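Local coordinates for protein ebony (Drosophila melanogaster, PDB 6DYS) that probably joins beta-alanine to biogenic amines such as dopamine, its C-terminal part, the piece crystallised here, holding the beta-alanyl-dopamine product, at residues L77-R82 with H121-G126. Residues are numbered along the deposited sequence; the frame is centred on the assembly and turned at random.
Sequences LNFDAR and HSFMMG. With HJ1 (N-[2-(3,4-dihydroxyphenyl)ethyl]-beta-alaninamide), chain C.
Phe123 lies between Leu77 and Phe79 on the neighbouring antiparallel strand. Its CZ meets Leu77 CB at 3.5 Å. Its CE2 comes equally close to Phe79 CD2. The two phenyl planes are nearly parallel (12°) but barely overlap, with centroids 5.3 Å apart. Phe123 CG sits between the backbone N and the carbonyl carbon (chi1 73°), which turns the ring toward strand 71-80, with CD2 3.1 Å from Leu77 O and Asn78 C at the ring's edge. With an alanine at Phe123, Leu77 and Phe79 would probably lose the ring between them, leaving a gap in the apolar layer. Leu77 CD1 packs on Met124 CB.

The backbone here forms a classic beta bulge. Phe123 and Met124 both face Leu77, and Leu77 O accepts from Phe123 N at 3.2 Å and, weakly, from Met124 N. Leu77 N donates to Met124 O in a nearly straight bond of 2.7 Å. Before the bulge on strand 119-127, Phe79 and His121 bond through both backbone N-H groups. Strands 71-80 and 119-127 are central in a seven-stranded mixed sheet consistent with a GNAT-like fold, in which the bulged strand lines the ligand site.

On the face of Asn78 and Ser122, a water is hydrogen-bonded to Asn78 OD1, Met124 O and Ser122 OG. Asn78 ND2 is held by Leu60 O. After the bulge, Met125 N reaches O05 of the beta-alanyl-dopamine at 2.7 Å, a weak bond because it is bent. Leu48 and Leu55 of helix 41-58 pack against Leu77. The His121 ring is fixed by Glu84 at ND1 and Glu104 at NE2.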
loop_
_atom_site.group_PDB
_atom_site.type_symbol
_atom_site.label_atom_id
_atom_site.label_comp_id
_atom_site.label_asym_id
_atom_site.label_seq_id
_atom_site.Cartn_x
_atom_site.Cartn_y
_atom_site.Cartn_z
ATOM N N LEU A 77 -0.915 5.827 2.166
ATOM C CA LEU A 77 -2.371 5.840 2.105
ATOM C C LEU A 77 -2.907 4.764 3.040
ATOM O O LEU A 77 -2.566 3.584 2.898
ATOM C CB LEU A 77 -2.864 5.619 0.675
ATOM C CG LEU A 77 -2.270 6.562 -0.370
ATOM C CD1 LEU A 77 -2.904 6.325 -1.731
ATOM C CD2 LEU A 77 -2.453 8.009 0.067
ATOM N N ASN A 78 -3.742 5.173 3.988
ATOM C CA ASN A 78 -4.250 4.280 5.016
ATOM C C ASN A 78 -5.755 4.413 5.144
ATOM O O ASN A 78 -6.322 5.488 4.942
ATOM C CB ASN A 78 -3.619 4.567 6.371
ATOM C CG ASN A 78 -2.133 4.627 6.294
ATOM O OD1 ASN A 78 -1.490 3.627 5.976
ATOM N ND2 ASN A 78 -1.564 5.800 6.568
ATOM N N PHE A 79 -6.386 3.298 5.500
ATOM C CA PHE A 79 -7.783 3.256 5.901
ATOM C C PHE A 79 -7.900 2.389 7.144
ATOM O O PHE A 79 -7.045 1.537 7.405
ATOM C CB PHE A 79 -8.688 2.668 4.814
ATOM C CG PHE A 79 -9.136 3.657 3.776
ATOM C CD1 PHE A 79 -9.831 4.802 4.136
ATOM C CD2 PHE A 79 -8.890 3.422 2.435
ATOM C CE1 PHE A 79 -10.252 5.701 3.179
ATOM C CE2 PHE A 79 -9.312 4.315 1.473
ATOM C CZ PHE A 79 -9.993 5.459 1.844
ATOM N N ASP A 80 -8.959 2.613 7.910
ATOM C CA ASP A 80 -9.447 1.576 8.805
ATOM C C ASP A 80 -9.824 0.376 7.952
ATOM O O ASP A 80 -10.653 0.492 7.045
ATOM C CB ASP A 80 -10.647 2.086 9.611
ATOM C CG ASP A 80 -11.202 1.052 10.596
ATOM O OD1 ASP A 80 -10.969 -0.169 10.439
ATOM O OD2 ASP A 80 -11.886 1.474 11.547
ATOM N N ALA A 81 -9.191 -0.767 8.223
ATOM C CA ALA A 81 -9.411 -1.945 7.388
ATOM C C ALA A 81 -10.878 -2.361 7.357
ATOM O O ALA A 81 -11.342 -2.919 6.358
ATOM C CB ALA A 81 -8.546 -3.106 7.875
ATOM N N ARG A 82 -11.626 -2.095 8.425
ATOM C CA ARG A 82 -13.034 -2.453 8.489
ATOM C C ARG A 82 -13.951 -1.301 8.093
ATOM O O ARG A 82 -15.162 -1.377 8.320
ATOM C CB ARG A 82 -13.383 -2.954 9.891
ATOM C CG ARG A 82 -12.476 -4.070 10.376
ATOM C CD ARG A 82 -13.155 -4.877 11.468
ATOM N NE ARG A 82 -12.299 -5.933 11.997
ATOM C CZ ARG A 82 -12.058 -7.081 11.374
ATOM N NH1 ARG A 82 -11.274 -7.990 11.937
ATOM N NH2 ARG A 82 -12.601 -7.319 10.187
ATOM N N HIS A 121 -5.129 -0.133 8.066
ATOM C CA HIS A 121 -4.744 -0.796 6.826
ATOM C C HIS A 121 -3.822 0.133 6.050
ATOM O O HIS A 121 -4.272 1.140 5.496
ATOM C CB HIS A 121 -5.973 -1.155 5.992
ATOM C CG HIS A 121 -5.666 -2.019 4.807
ATOM N ND1 HIS A 121 -6.468 -2.060 3.686
ATOM C CD2 HIS A 121 -4.655 -2.891 4.579
ATOM C CE1 HIS A 121 -5.959 -2.912 2.814
ATOM N NE2 HIS A 121 -4.858 -3.430 3.330
ATOM N N SER A 122 -2.536 -0.196 6.016
ATOM C CA SER A 122 -1.584 0.510 5.162
ATOM C C SER A 122 -1.671 -0.139 3.787
ATOM O O SER A 122 -1.026 -1.158 3.528
ATOM C CB SER A 122 -0.177 0.445 5.745
ATOM O OG SER A 122 0.784 0.967 4.838
ATOM N N PHE A 123 -2.485 0.434 2.900
ATOM C CA PHE A 123 -2.802 -0.252 1.654
ATOM C C PHE A 123 -2.008 0.249 0.455
ATOM O O PHE A 123 -1.873 -0.488 -0.526
ATOM C CB PHE A 123 -4.309 -0.169 1.363
ATOM C CG PHE A 123 -4.788 1.189 0.919
ATOM C CD1 PHE A 123 -4.957 1.471 -0.426
ATOM C CD2 PHE A 123 -5.114 2.166 1.849
ATOM C CE1 PHE A 123 -5.412 2.707 -0.843
ATOM C CE2 PHE A 123 -5.577 3.407 1.440
ATOM C CZ PHE A 123 -5.727 3.675 0.088
ATOM N N MET A 124 -1.470 1.461 0.508
ATOM C CA MET A 124 -0.644 1.957 -0.581
ATOM C C MET A 124 0.424 2.869 -0.013
ATOM O O MET A 124 0.168 3.649 0.909
ATOM C CB MET A 124 -1.465 2.703 -1.640
ATOM C CG MET A 124 -2.139 1.775 -2.643
ATOM S SD MET A 124 -2.298 2.464 -4.295
ATOM C CE MET A 124 -4.051 2.808 -4.340
ATOM N N MET A 125 1.622 2.747 -0.567
ATOM C CA MET A 125 2.755 3.575 -0.206
ATOM C C MET A 125 3.540 3.836 -1.481
ATOM O O MET A 125 3.633 2.961 -2.345
ATOM C CB MET A 125 3.623 2.888 0.855
ATOM C CG MET A 125 4.365 3.829 1.777
ATOM S SD MET A 125 5.198 2.951 3.119
ATOM C CE MET A 125 4.068 3.221 4.480
ATOM N N GLY A 126 4.071 5.046 -1.611
ATOM C CA GLY A 126 4.814 5.417 -2.801
ATOM C C GLY A 126 5.831 6.496 -2.498
ATOM O O GLY A 126 5.699 7.260 -1.535
HETATM C C02 HJ1 C . 3.173 -1.466 1.430
HETATM C C03 HJ1 C . 1.879 -1.828 0.711
HETATM C C04 HJ1 C . 1.752 -1.072 -0.658
HETATM C C07 HJ1 C . 0.831 -3.164 -1.785
HETATM C C08 HJ1 C . -0.683 -3.304 -2.180
HETATM C C09 HJ1 C . -0.918 -3.147 -3.623
HETATM C C10 HJ1 C . -2.033 -2.425 -4.077
HETATM C C11 HJ1 C . -2.266 -2.275 -5.456
HETATM C C12 HJ1 C . -1.395 -2.834 -6.370
HETATM C C14 HJ1 C . -0.274 -3.557 -5.910
HETATM C C16 HJ1 C . -0.045 -3.705 -4.531
HETATM N N01 HJ1 C . 3.044 -1.604 2.889
HETATM N N06 HJ1 C . 1.231 -1.759 -1.850
HETATM O O05 HJ1 C . 2.065 0.039 -0.742
HETATM O O13 HJ1 C . -1.643 -2.672 -7.783
HETATM O O15 HJ1 C . 0.703 -4.184 -6.892
HETATM O O HOH W 1 0.326 3.203 3.861
#